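Local coordinates for protein cytochrome C2 (Rhodospirillum rubrum, PDB 3C2C) that carries electrons through a covalently held haem of the cytochrome c type, probably as a soluble shuttle in the photosynthetic electron transport of this purple bacterium, at residues A40-K43 and A47-E50; L60-A65 and K75-E80; F20-A25 and N31-F36. All blocks are in the same frame, centred on the assembly; numbering follows the deposited sequence.

Contact 1 (A40-K43 and A47-E50). With HEM (protoporphyrin IX containing Fe), chain B.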
loop_
_atom_site.group_PDB
_atom_site.type_symbol
_atom_site.label_atom_id
_atom_site.label_comp_id
_atom_site.label_asym_id
_atom_site.label_seq_id
_atom_site.Cartn_x
_atom_site.Cartn_y
_atom_site.Cartn_z
ATOM N N ALA A 40 -3.438 -4.610 7.046
ATOM C CA ALA A 40 -4.220 -3.765 6.093
ATOM C C ALA A 40 -4.802 -2.759 7.086
ATOM O O ALA A 40 -4.941 -3.142 8.308
ATOM C CB ALA A 40 -5.388 -4.572 5.662
ATOM N N ALA A 41 -5.218 -1.676 6.604
ATOM C CA ALA A 41 -5.863 -0.637 7.474
ATOM C C ALA A 41 -4.954 -0.257 8.703
ATOM O O ALA A 41 -5.419 -0.304 9.866
ATOM C CB ALA A 41 -7.257 -1.086 7.784
ATOM N N HIS A 42 -3.632 -0.070 8.442
ATOM C CA HIS A 42 -2.703 -0.057 9.563
ATOM C C HIS A 42 -2.700 1.289 10.308
ATOM O O HIS A 42 -2.186 1.258 11.460
ATOM C CB HIS A 42 -1.322 -0.447 9.079
ATOM C CG HIS A 42 -0.693 0.704 8.319
ATOM N ND1 HIS A 42 -1.282 1.145 7.061
ATOM C CD2 HIS A 42 0.327 1.564 8.514
ATOM C CE1 HIS A 42 -0.437 2.178 6.630
ATOM N NE2 HIS A 42 0.529 2.415 7.528
ATOM N N LYS A 43 -3.212 2.359 9.745
ATOM C CA LYS A 43 -3.112 3.676 10.475
ATOM C C LYS A 43 -4.440 3.881 11.178
ATOM O O LYS A 43 -5.476 4.223 10.602
ATOM C CB LYS A 43 -2.782 4.878 9.490
ATOM C CG LYS A 43 -1.328 5.092 9.102
ATOM C CD LYS A 43 -0.331 4.817 10.258
ATOM C CE LYS A 43 1.042 5.397 10.017
ATOM N NZ LYS A 43 1.865 4.801 8.962
ATOM N N ALA A 47 -9.545 7.220 7.989
ATOM C CA ALA A 47 -10.798 6.494 7.715
ATOM C C ALA A 47 -10.706 5.667 6.489
ATOM O O ALA A 47 -10.922 6.264 5.317
ATOM C CB ALA A 47 -11.885 7.565 7.360
ATOM N N TYR A 48 -10.394 4.437 6.543
ATOM C CA TYR A 48 -10.268 3.563 5.312
ATOM C C TYR A 48 -11.587 3.085 4.728
ATOM O O TYR A 48 -12.582 3.008 5.545
ATOM C CB TYR A 48 -9.567 2.319 5.751
ATOM C CG TYR A 48 -8.072 2.420 5.965
ATOM C CD1 TYR A 48 -7.185 2.385 4.865
ATOM C CD2 TYR A 48 -7.692 2.657 7.271
ATOM C CE1 TYR A 48 -5.836 2.585 5.220
ATOM C CE2 TYR A 48 -6.300 2.821 7.594
ATOM C CZ TYR A 48 -5.398 2.742 6.529
ATOM O OH TYR A 48 -4.056 2.722 6.832
ATOM N N SER A 49 -11.630 2.815 3.475
ATOM C CA SER A 49 -12.816 2.099 2.839
ATOM C C SER A 49 -13.057 0.745 3.699
ATOM O O SER A 49 -12.094 0.199 4.299
ATOM C CB SER A 49 -12.527 1.632 1.418
ATOM O OG SER A 49 -12.454 2.856 0.680
ATOM N N GLU A 50 -14.304 0.310 3.840
ATOM C CA GLU A 50 -14.647 -0.843 4.675
ATOM C C GLU A 50 -13.870 -2.033 4.240
ATOM O O GLU A 50 -13.433 -2.770 5.101
ATOM C CB GLU A 50 -16.116 -1.131 4.453
ATOM C CG GLU A 50 -16.475 -1.967 5.666
ATOM C CD GLU A 50 -17.863 -2.635 5.955
ATOM O OE1 GLU A 50 -17.853 -3.110 7.217
ATOM O OE2 GLU A 50 -18.656 -2.361 5.034
HETATM C CHA HEM B . -3.807 3.239 0.561
HETATM C CHB HEM B . 0.680 2.345 -1.262
HETATM C CHC HEM B . -0.090 5.848 -4.625
HETATM C CHD HEM B . -4.275 7.016 -2.555
HETATM C C1A HEM B . -2.549 2.694 0.233
HETATM C C2A HEM B . -2.001 1.521 0.881
HETATM C C3A HEM B . -0.750 1.352 0.477
HETATM C C4A HEM B . -0.514 2.272 -0.643
HETATM C CMA HEM B . 0.206 0.137 0.859
HETATM C CAA HEM B . -2.764 0.725 2.039
HETATM C CBA HEM B . -2.288 0.996 3.513
HETATM C CGA HEM B . -3.104 0.306 4.547
HETATM O O1A HEM B . -3.788 -0.774 4.248
HETATM O O2A HEM B . -2.910 0.710 5.705
HETATM C C1B HEM B . 0.856 3.382 -2.240
HETATM C C2B HEM B . 2.010 3.426 -3.076
HETATM C C3B HEM B . 1.715 4.373 -3.994
HETATM C C4B HEM B . 0.398 4.830 -3.882
HETATM C CMB HEM B . 3.362 2.686 -2.770
HETATM C CAB HEM B . 2.599 4.760 -5.281
HETATM C CBB HEM B . 3.354 3.712 -5.947
HETATM C C1C HEM B . -1.269 6.399 -4.348
HETATM C C2C HEM B . -1.828 7.673 -5.049
HETATM C C3C HEM B . -3.044 7.858 -4.560
HETATM C C4C HEM B . -3.151 7.043 -3.340
HETATM C CMC HEM B . -1.152 8.097 -6.347
HETATM C CAC HEM B . -4.094 8.929 -4.952
HETATM C CBC HEM B . -4.386 9.310 -6.230
HETATM C C1D HEM B . -4.534 6.071 -1.584
HETATM C C2D HEM B . -5.717 5.982 -0.799
HETATM C C3D HEM B . -5.583 4.958 0.065
HETATM C C4D HEM B . -4.365 4.290 -0.198
HETATM C CMD HEM B . -6.864 7.048 -1.014
HETATM C CAD HEM B . -6.659 4.429 1.075
HETATM C CBD HEM B . -7.675 3.680 0.220
HETATM C CGD HEM B . -9.041 3.464 0.831
HETATM O O1D HEM B . -9.180 3.384 2.081
HETATM O O2D HEM B . -10.022 3.213 0.001
HETATM N NA HEM B . -1.616 3.103 -0.643
HETATM N NB HEM B . -0.168 4.182 -2.819
HETATM N NC HEM B . -2.142 6.091 -3.355
HETATM N ND HEM B . -3.686 4.999 -1.261
HETATM FE FE HEM B . -1.910 4.615 -1.996
#
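Tyr48 lies across Ala41 and ends at the backbone of Lys43, and its side chain can be followed outward from CB. CG stands anti to the carbonyl carbon (chi1 -77°), which carries the ring over the 40-43 segment. CB and CD1 run past the haem propionate oxygen O1D. Tyr48 CD2 packs against Ala41 CB at 3.8 Å, on the same face over which Ala41 CA sits, 3.6 Å from the ring centroid, as a CH-pi contact. CE2 meets Lys43 O near the ring plane, while CE1 and CZ run along the other propionate. At the tip, Tyr48 OH accepts a fairly straight bond from Lys43 N (3.1 Å, 159° at the hydrogen) and gives a weak one to haem O2A, whose modelled place is less sure. In this cytochrome c fold the loop before helix 50-57 bonds both haem carboxylates, with Trp62 and Lys90 adding further donors to the haem. Ala41 N donates to haem O1A at 2.9 Å. Ser49 grips the second carboxylate twice, N to O1D at 2.9 Å and OG to O2D at 2.6 Å. A phenylalanine in place of Tyr48 would probably leave Lys43 N without its acceptor and lose the weak bond to O2A. Lys43 NZ, turned back by bends at chi2 and chi4, donates to His42 NE2 and, more strongly, to Phe33 O.

Contact 2 (L60-A65 and K75-E80). With HEM (protoporphyrin IX containing Fe), chain B.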
loop_
_atom_site.group_PDB
_atom_site.type_symbol
_atom_site.label_atom_id
_atom_site.label_comp_id
_atom_site.label_asym_id
_atom_site.label_seq_id
_atom_site.Cartn_x
_atom_site.Cartn_y
_atom_site.Cartn_z
ATOM N N LEU A 60 -4.883 -10.047 6.881
ATOM C CA LEU A 60 -3.918 -9.754 5.780
ATOM C C LEU A 60 -2.929 -8.713 6.355
ATOM O O LEU A 60 -3.276 -7.713 6.970
ATOM C CB LEU A 60 -4.669 -9.078 4.605
ATOM C CG LEU A 60 -3.757 -8.975 3.381
ATOM C CD1 LEU A 60 -4.567 -9.082 2.166
ATOM C CD2 LEU A 60 -3.264 -7.451 3.450
ATOM N N THR A 61 -1.708 -9.030 6.087
ATOM C CA THR A 61 -0.492 -8.265 6.430
ATOM C C THR A 61 0.148 -7.899 5.030
ATOM O O THR A 61 0.018 -8.504 3.934
ATOM C CB THR A 61 0.378 -8.853 7.472
ATOM O OG1 THR A 61 1.114 -9.880 6.790
ATOM C CG2 THR A 61 -0.137 -9.196 8.787
ATOM N N TRP A 62 0.926 -6.690 5.051
ATOM C CA TRP A 62 1.571 -6.154 3.836
ATOM C C TRP A 62 2.972 -6.750 3.671
ATOM O O TRP A 62 4.025 -6.126 3.640
ATOM C CB TRP A 62 1.625 -4.628 3.919
ATOM C CG TRP A 62 0.281 -3.917 3.634
ATOM C CD1 TRP A 62 -0.312 -3.098 4.655
ATOM C CD2 TRP A 62 -0.643 -4.192 2.639
ATOM N NE1 TRP A 62 -1.627 -2.811 4.167
ATOM C CE2 TRP A 62 -1.761 -3.350 2.924
ATOM C CE3 TRP A 62 -0.561 -4.870 1.408
ATOM C CZ2 TRP A 62 -2.927 -3.107 2.047
ATOM C CZ3 TRP A 62 -1.707 -4.621 0.585
ATOM C CH2 TRP A 62 -2.841 -3.847 0.927
ATOM N N THR A 63 3.028 -7.979 3.245
ATOM C CA THR A 63 4.104 -8.844 2.787
ATOM C C THR A 63 4.553 -8.214 1.424
ATOM O O THR A 63 3.760 -7.532 0.652
ATOM C CB THR A 63 3.285 -10.330 2.352
ATOM O OG1 THR A 63 3.160 -10.851 3.890
ATOM C CG2 THR A 63 4.551 -11.268 2.221
ATOM N N GLU A 64 5.664 -8.635 0.980
ATOM C CA GLU A 64 6.175 -8.363 -0.362
ATOM C C GLU A 64 5.257 -8.811 -1.396
ATOM O O GLU A 64 5.066 -8.024 -2.350
ATOM C CB GLU A 64 7.604 -8.863 -0.760
ATOM C CG GLU A 64 8.317 -8.562 -1.995
ATOM C CD GLU A 64 9.629 -9.253 -2.230
ATOM O OE1 GLU A 64 9.990 -10.067 -3.195
ATOM O OE2 GLU A 64 10.276 -9.216 -1.189
ATOM N N ALA A 65 4.705 -10.080 -1.213
ATOM C CA ALA A 65 3.770 -10.438 -2.286
ATOM C C ALA A 65 2.408 -9.756 -2.304
ATOM O O ALA A 65 1.812 -9.462 -3.350
ATOM C CB ALA A 65 3.725 -12.002 -2.034
ATOM N N LYS A 75 -8.058 -2.029 -6.798
ATOM C CA LYS A 75 -9.433 -2.342 -6.813
ATOM C C LYS A 75 -9.679 -3.878 -7.015
ATOM O O LYS A 75 -10.491 -4.430 -6.193
ATOM C CB LYS A 75 -10.524 -1.592 -7.701
ATOM N N ALA A 76 -8.968 -4.510 -7.933
ATOM C CA ALA A 76 -9.000 -5.968 -8.015
ATOM C C ALA A 76 -8.453 -6.622 -6.757
ATOM O O ALA A 76 -9.072 -7.495 -6.127
ATOM C CB ALA A 76 -8.490 -6.358 -9.423
ATOM N N PHE A 77 -7.312 -6.049 -6.217
ATOM C CA PHE A 77 -6.863 -6.533 -4.999
ATOM C C PHE A 77 -8.038 -6.545 -4.007
ATOM O O PHE A 77 -8.014 -7.604 -3.263
ATOM C CB PHE A 77 -5.575 -6.054 -4.406
ATOM C CG PHE A 77 -4.874 -6.674 -3.314
ATOM C CD1 PHE A 77 -5.129 -6.464 -1.963
ATOM C CD2 PHE A 77 -3.924 -7.650 -3.607
ATOM C CE1 PHE A 77 -4.408 -6.953 -0.931
ATOM C CE2 PHE A 77 -3.155 -8.177 -2.534
ATOM C CZ PHE A 77 -3.369 -7.801 -1.164
ATOM N N VAL A 78 -8.492 -5.440 -3.417
ATOM C CA VAL A 78 -9.436 -5.399 -2.340
ATOM C C VAL A 78 -10.695 -6.339 -2.716
ATOM O O VAL A 78 -11.193 -6.819 -1.652
ATOM C CB VAL A 78 -9.807 -4.078 -1.750
ATOM C CG1 VAL A 78 -8.401 -3.439 -1.565
ATOM C CG2 VAL A 78 -10.790 -3.230 -2.413
ATOM N N LEU A 79 -11.246 -6.402 -3.793
ATOM C CA LEU A 79 -12.320 -7.450 -4.046
ATOM C C LEU A 79 -11.964 -8.859 -3.638
ATOM O O LEU A 79 -12.734 -9.567 -3.014
ATOM C CB LEU A 79 -12.703 -7.433 -5.586
ATOM C CG LEU A 79 -13.788 -6.659 -6.263
ATOM C CD1 LEU A 79 -15.043 -6.536 -5.518
ATOM C CD2 LEU A 79 -13.858 -5.906 -7.594
ATOM N N GLU A 80 -10.876 -9.225 -4.247
ATOM C CA GLU A 80 -10.204 -10.523 -4.197
ATOM C C GLU A 80 -10.004 -10.902 -2.805
ATOM O O GLU A 80 -10.534 -11.931 -2.200
ATOM C CB GLU A 80 -9.058 -10.844 -5.160
ATOM C CG GLU A 80 -8.077 -12.004 -5.015
ATOM C CD GLU A 80 -7.074 -12.473 -6.046
HETATM C CHA HEM B . -3.807 3.239 0.561
HETATM C CHB HEM B . 0.680 2.345 -1.262
HETATM C CHC HEM B . -0.090 5.848 -4.625
HETATM C CHD HEM B . -4.275 7.016 -2.555
HETATM C C1A HEM B . -2.549 2.694 0.233
HETATM C C2A HEM B . -2.001 1.521 0.881
HETATM C C3A HEM B . -0.750 1.352 0.477
HETATM C C4A HEM B . -0.514 2.272 -0.643
HETATM C CMA HEM B . 0.206 0.137 0.859
HETATM C CAA HEM B . -2.764 0.725 2.039
HETATM C CBA HEM B . -2.288 0.996 3.513
HETATM C CGA HEM B . -3.104 0.306 4.547
HETATM O O1A HEM B . -3.788 -0.774 4.248
HETATM O O2A HEM B . -2.910 0.710 5.705
HETATM C C1B HEM B . 0.856 3.382 -2.240
HETATM C C2B HEM B . 2.010 3.426 -3.076
HETATM C C3B HEM B . 1.715 4.373 -3.994
HETATM C C4B HEM B . 0.398 4.830 -3.882
HETATM C CMB HEM B . 3.362 2.686 -2.770
HETATM C CAB HEM B . 2.599 4.760 -5.281
HETATM C CBB HEM B . 3.354 3.712 -5.947
HETATM C C1C HEM B . -1.269 6.399 -4.348
HETATM C C2C HEM B . -1.828 7.673 -5.049
HETATM C C3C HEM B . -3.044 7.858 -4.560
HETATM C C4C HEM B . -3.151 7.043 -3.340
HETATM C CMC HEM B . -1.152 8.097 -6.347
HETATM C CAC HEM B . -4.094 8.929 -4.952
HETATM C CBC HEM B . -4.386 9.310 -6.230
HETATM C C1D HEM B . -4.534 6.071 -1.584
HETATM C C2D HEM B . -5.717 5.982 -0.799
HETATM C C3D HEM B . -5.583 4.958 0.065
HETATM C C4D HEM B . -4.365 4.290 -0.198
HETATM C CMD HEM B . -6.864 7.048 -1.014
HETATM C CAD HEM B . -6.659 4.429 1.075
HETATM C CBD HEM B . -7.675 3.680 0.220
HETATM C CGD HEM B . -9.041 3.464 0.831
HETATM O O1D HEM B . -9.180 3.384 2.081
HETATM O O2D HEM B . -10.022 3.213 0.001
HETATM N NA HEM B . -1.616 3.103 -0.643
HETATM N NB HEM B . -0.168 4.182 -2.819
HETATM N NC HEM B . -2.142 6.091 -3.355
HETATM N ND HEM B . -3.686 4.999 -1.261
HETATM FE FE HEM B . -1.910 4.615 -1.996
#
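The indole of Trp62 and the phenyl ring of Phe77 are inclined by only 23° but displaced, with centroids 5.7 Å from each other, and little of one ring covers the other. Leu60 CD2 sits above one face of the indole, toward its rim, and haem O1A lies in plane at its edge. The contact belongs to the all-helical cytochrome c fold: the turn leading into helix 64-72 meets helix 74-82, and Trp62 alone of the touching residues reaches a haem propionate. Trp62 is the centre of an inverse gamma turn. Between the aromatic side chains the touching atoms are few. Trp62 CZ3 comes to 3.9 Å from Phe77 CE1, and Trp62 CH2 lies about as close to the same atom, the CZ3-CH2 side of the indole approaching the phenyl ring obliquely. Leu60 approaches Phe77 from the opposite direction, its CD1 reaching CE1 and CZ alike at 3.8 Å. Phe77 arrives from the helix with CG anti to the backbone N (chi1 -166°), which extends the ring toward both partners. Met55 of helix 50-57 touches Leu60 and Phe77, and Asn66 and Ala69 of helix 64-72 also pack on Phe77. The joint between the segments is thus apolar, while the polar edge of the indole serves the haem: Trp62 NE1 donates to haem O1A over 3.0 Å, a bond bent to 138° at the hydrogen.

Contact 3 (F20-A25 and N31-F36). With HEM (protoporphyrin IX containing Fe), chain B.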
loop_
_atom_site.group_PDB
_atom_site.type_symbol
_atom_site.label_atom_id
_atom_site.label_comp_id
_atom_site.label_asym_id
_atom_site.label_seq_id
_atom_site.Cartn_x
_atom_site.Cartn_y
_atom_site.Cartn_z
ATOM N N PHE A 20 5.815 9.370 3.811
ATOM C CA PHE A 20 6.677 8.445 4.061
ATOM C C PHE A 20 7.433 8.449 5.397
ATOM O O PHE A 20 8.272 7.607 5.749
ATOM C CB PHE A 20 7.622 8.199 2.869
ATOM C CG PHE A 20 6.918 7.652 1.648
ATOM C CD1 PHE A 20 6.595 8.463 0.537
ATOM C CD2 PHE A 20 6.495 6.277 1.558
ATOM C CE1 PHE A 20 6.076 7.988 -0.599
ATOM C CE2 PHE A 20 5.948 5.883 0.322
ATOM C CZ PHE A 20 5.546 6.688 -0.737
ATOM N N ASP A 21 7.247 9.745 5.979
ATOM C CA ASP A 21 8.126 9.938 7.147
ATOM C C ASP A 21 7.271 9.498 8.328
ATOM O O ASP A 21 6.107 9.675 8.395
ATOM C CB ASP A 21 8.270 11.546 7.308
ATOM C CG ASP A 21 9.256 11.982 6.306
ATOM O OD1 ASP A 21 9.870 10.995 5.312
ATOM O OD2 ASP A 21 9.502 13.257 6.088
ATOM N N GLN A 22 8.025 9.142 9.331
ATOM C CA GLN A 22 7.440 8.852 10.638
ATOM C C GLN A 22 6.588 9.868 11.215
ATOM O O GLN A 22 7.069 11.083 11.325
ATOM C CB GLN A 22 8.574 8.351 11.578
ATOM C CG GLN A 22 7.763 7.910 12.781
ATOM C CD GLN A 22 8.537 6.991 13.656
ATOM O OE1 GLN A 22 8.147 5.929 14.217
ATOM N NE2 GLN A 22 9.823 7.114 13.815
ATOM N N GLY A 23 5.275 9.802 11.521
ATOM C CA GLY A 23 4.458 10.867 12.185
ATOM C C GLY A 23 3.880 11.669 11.141
ATOM O O GLY A 23 3.027 12.394 11.439
ATOM N N GLY A 24 4.080 11.481 9.811
ATOM C CA GLY A 24 3.696 12.236 8.730
ATOM C C GLY A 24 2.209 12.417 8.593
ATOM O O GLY A 24 1.383 11.585 9.099
ATOM N N ALA A 25 1.710 13.243 7.685
ATOM C CA ALA A 25 0.323 13.669 7.690
ATOM C C ALA A 25 -0.362 12.637 6.733
ATOM O O ALA A 25 0.226 11.862 5.965
ATOM C CB ALA A 25 0.105 14.892 6.840
ATOM N N ASN A 31 -0.511 7.952 5.723
ATOM C CA ASN A 31 1.001 7.876 5.734
ATOM C C ASN A 31 1.469 6.345 5.642
ATOM O O ASN A 31 0.880 5.493 6.415
ATOM C CB ASN A 31 1.425 8.403 7.110
ATOM C CG ASN A 31 2.945 8.334 7.438
ATOM O OD1 ASN A 31 3.213 7.407 8.216
ATOM N ND2 ASN A 31 3.770 9.311 7.086
ATOM N N LEU A 32 2.615 6.083 5.128
ATOM C CA LEU A 32 2.961 4.707 4.776
ATOM C C LEU A 32 4.255 4.462 5.501
ATOM O O LEU A 32 4.768 3.377 5.302
ATOM C CB LEU A 32 3.324 4.671 3.260
ATOM C CG LEU A 32 2.005 4.702 2.408
ATOM C CD1 LEU A 32 2.299 4.700 0.941
ATOM C CD2 LEU A 32 1.094 3.589 2.824
ATOM N N PHE A 33 4.555 5.301 6.518
ATOM C CA PHE A 33 5.801 4.771 7.230
ATOM C C PHE A 33 5.309 3.605 8.148
ATOM O O PHE A 33 4.291 3.672 8.799
ATOM C CB PHE A 33 6.343 5.861 8.218
ATOM C CG PHE A 33 7.659 5.508 8.946
ATOM C CD1 PHE A 33 8.848 5.765 8.281
ATOM C CD2 PHE A 33 7.541 4.841 10.160
ATOM C CE1 PHE A 33 9.981 5.317 8.758
ATOM C CE2 PHE A 33 8.803 4.460 10.785
ATOM C CZ PHE A 33 9.936 4.857 10.077
ATOM N N GLY A 34 6.267 2.659 8.247
ATOM C CA GLY A 34 5.880 1.450 8.986
ATOM C C GLY A 34 4.909 0.374 8.216
ATOM O O GLY A 34 4.380 -0.353 9.015
ATOM N N VAL A 35 4.551 0.510 7.004
ATOM C CA VAL A 35 3.465 -0.183 6.285
ATOM C C VAL A 35 3.938 -1.721 6.071
ATOM O O VAL A 35 3.210 -2.585 6.024
ATOM C CB VAL A 35 2.855 0.420 5.035
ATOM C CG1 VAL A 35 3.751 0.582 3.835
ATOM C CG2 VAL A 35 1.490 -0.079 4.665
ATOM N N PHE A 36 5.249 -1.835 5.882
ATOM C CA PHE A 36 5.786 -3.126 5.501
ATOM C C PHE A 36 5.472 -4.118 6.668
ATOM O O PHE A 36 6.031 -3.868 7.795
ATOM C CB PHE A 36 7.224 -3.227 4.974
ATOM C CG PHE A 36 7.851 -4.514 4.522
ATOM C CD1 PHE A 36 7.478 -4.939 3.284
ATOM C CD2 PHE A 36 8.689 -5.240 5.399
ATOM C CE1 PHE A 36 7.854 -6.299 2.880
ATOM C CE2 PHE A 36 9.201 -6.506 4.994
ATOM C CZ PHE A 36 8.650 -6.950 3.740
HETATM C CHA HEM B . -3.807 3.239 0.561
HETATM C CHB HEM B . 0.680 2.345 -1.262
HETATM C CHC HEM B . -0.090 5.848 -4.625
HETATM C CHD HEM B . -4.275 7.016 -2.555
HETATM C C1A HEM B . -2.549 2.694 0.233
HETATM C C2A HEM B . -2.001 1.521 0.881
HETATM C C3A HEM B . -0.750 1.352 0.477
HETATM C C4A HEM B . -0.514 2.272 -0.643
HETATM C CMA HEM B . 0.206 0.137 0.859
HETATM C CAA HEM B . -2.764 0.725 2.039
HETATM C CBA HEM B . -2.288 0.996 3.513
HETATM C CGA HEM B . -3.104 0.306 4.547
HETATM O O1A HEM B . -3.788 -0.774 4.248
HETATM O O2A HEM B . -2.910 0.710 5.705
HETATM C C1B HEM B . 0.856 3.382 -2.240
HETATM C C2B HEM B . 2.010 3.426 -3.076
HETATM C C3B HEM B . 1.715 4.373 -3.994
HETATM C C4B HEM B . 0.398 4.830 -3.882
HETATM C CMB HEM B . 3.362 2.686 -2.770
HETATM C CAB HEM B . 2.599 4.760 -5.281
HETATM C CBB HEM B . 3.354 3.712 -5.947
HETATM C C1C HEM B . -1.269 6.399 -4.348
HETATM C C2C HEM B . -1.828 7.673 -5.049
HETATM C C3C HEM B . -3.044 7.858 -4.560
HETATM C C4C HEM B . -3.151 7.043 -3.340
HETATM C CMC HEM B . -1.152 8.097 -6.347
HETATM C CAC HEM B . -4.094 8.929 -4.952
HETATM C CBC HEM B . -4.386 9.310 -6.230
HETATM C C1D HEM B . -4.534 6.071 -1.584
HETATM C C2D HEM B . -5.717 5.982 -0.799
HETATM C C3D HEM B . -5.583 4.958 0.065
HETATM C C4D HEM B . -4.365 4.290 -0.198
HETATM C CMD HEM B . -6.864 7.048 -1.014
HETATM C CAD HEM B . -6.659 4.429 1.075
HETATM C CBD HEM B . -7.675 3.680 0.220
HETATM C CGD HEM B . -9.041 3.464 0.831
HETATM O O1D HEM B . -9.180 3.384 2.081
HETATM O O2D HEM B . -10.022 3.213 0.001
HETATM N NA HEM B . -1.616 3.103 -0.643
HETATM N NB HEM B . -0.168 4.182 -2.819
HETATM N NC HEM B . -2.142 6.091 -3.355
HETATM N ND HEM B . -3.686 4.999 -1.261
HETATM FE FE HEM B . -1.910 4.615 -1.996
HETATM O O HOH W 1 3.843 7.610 10.888
#
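Asp21 O is gripped by two donors that reach it from opposite faces of its carbonyl plane. Asn31 ND2 comes to 2.7 Å from Asp21 O, nearly straight at the hydrogen (165°), and Gly24 N, 3.1 Å from Asp21 O, closes the type II turn Asp21-Gly24. Asn31 extends its amide into that turn because chi1 of 175° sets CG opposite the backbone N. Asn31 OD1 accepts from Phe33 N, 3.0 Å away and above the carbonyl plane, making an Asx turn. A water bridges the segments, donating to Asn31 OD1 and accepting from Gly23 N. Gly24 leaves room for this amide, since a CB there would clash with ND2. Beside these polar links, Gln22 CB stands over the centre of one face of the Phe33 ring, 3.8 Å from the centroid. Phe20 O lies in plane at the ring's edge, 3.2 Å from Phe33 CD1. Farther in, Phe20 CE2 meets Leu32 CD1 at 3.9 Å, and Leu32 CD1 continues to haem CHB at 3.6 Å. In this loop region of the cytochrome c fold, the Asn31 amide links the 21-24 turn to the backbone of Phe33. Thr19 OG1 also bonds ND2, so both ends of the Asn31 amide are engaged and its rotation is probably fixed.

All three contacts touch the haem, contact 1 through both propionates, contact 2 through one, and contact 3 through Leu32, whose methyls lie over the porphyrin face. Haem O1A is shared: it takes bonds from the backbone of 40-43 and from the indole of 60-65. Those segments also join directly, Ala40 N lying 3.1 Å from Leu60 O in a probable hydrogen bond. Lys43 ties contact 1 to contact 3, its NZ being 2.7 Å from Phe33 O and 2.8 Å from Asn31 O. Contacts 2 and 3, with centres about 19 Å apart on opposite sides of the chain's centre, still meet where Trp62 CB packs 3.3 Å from Val35 O.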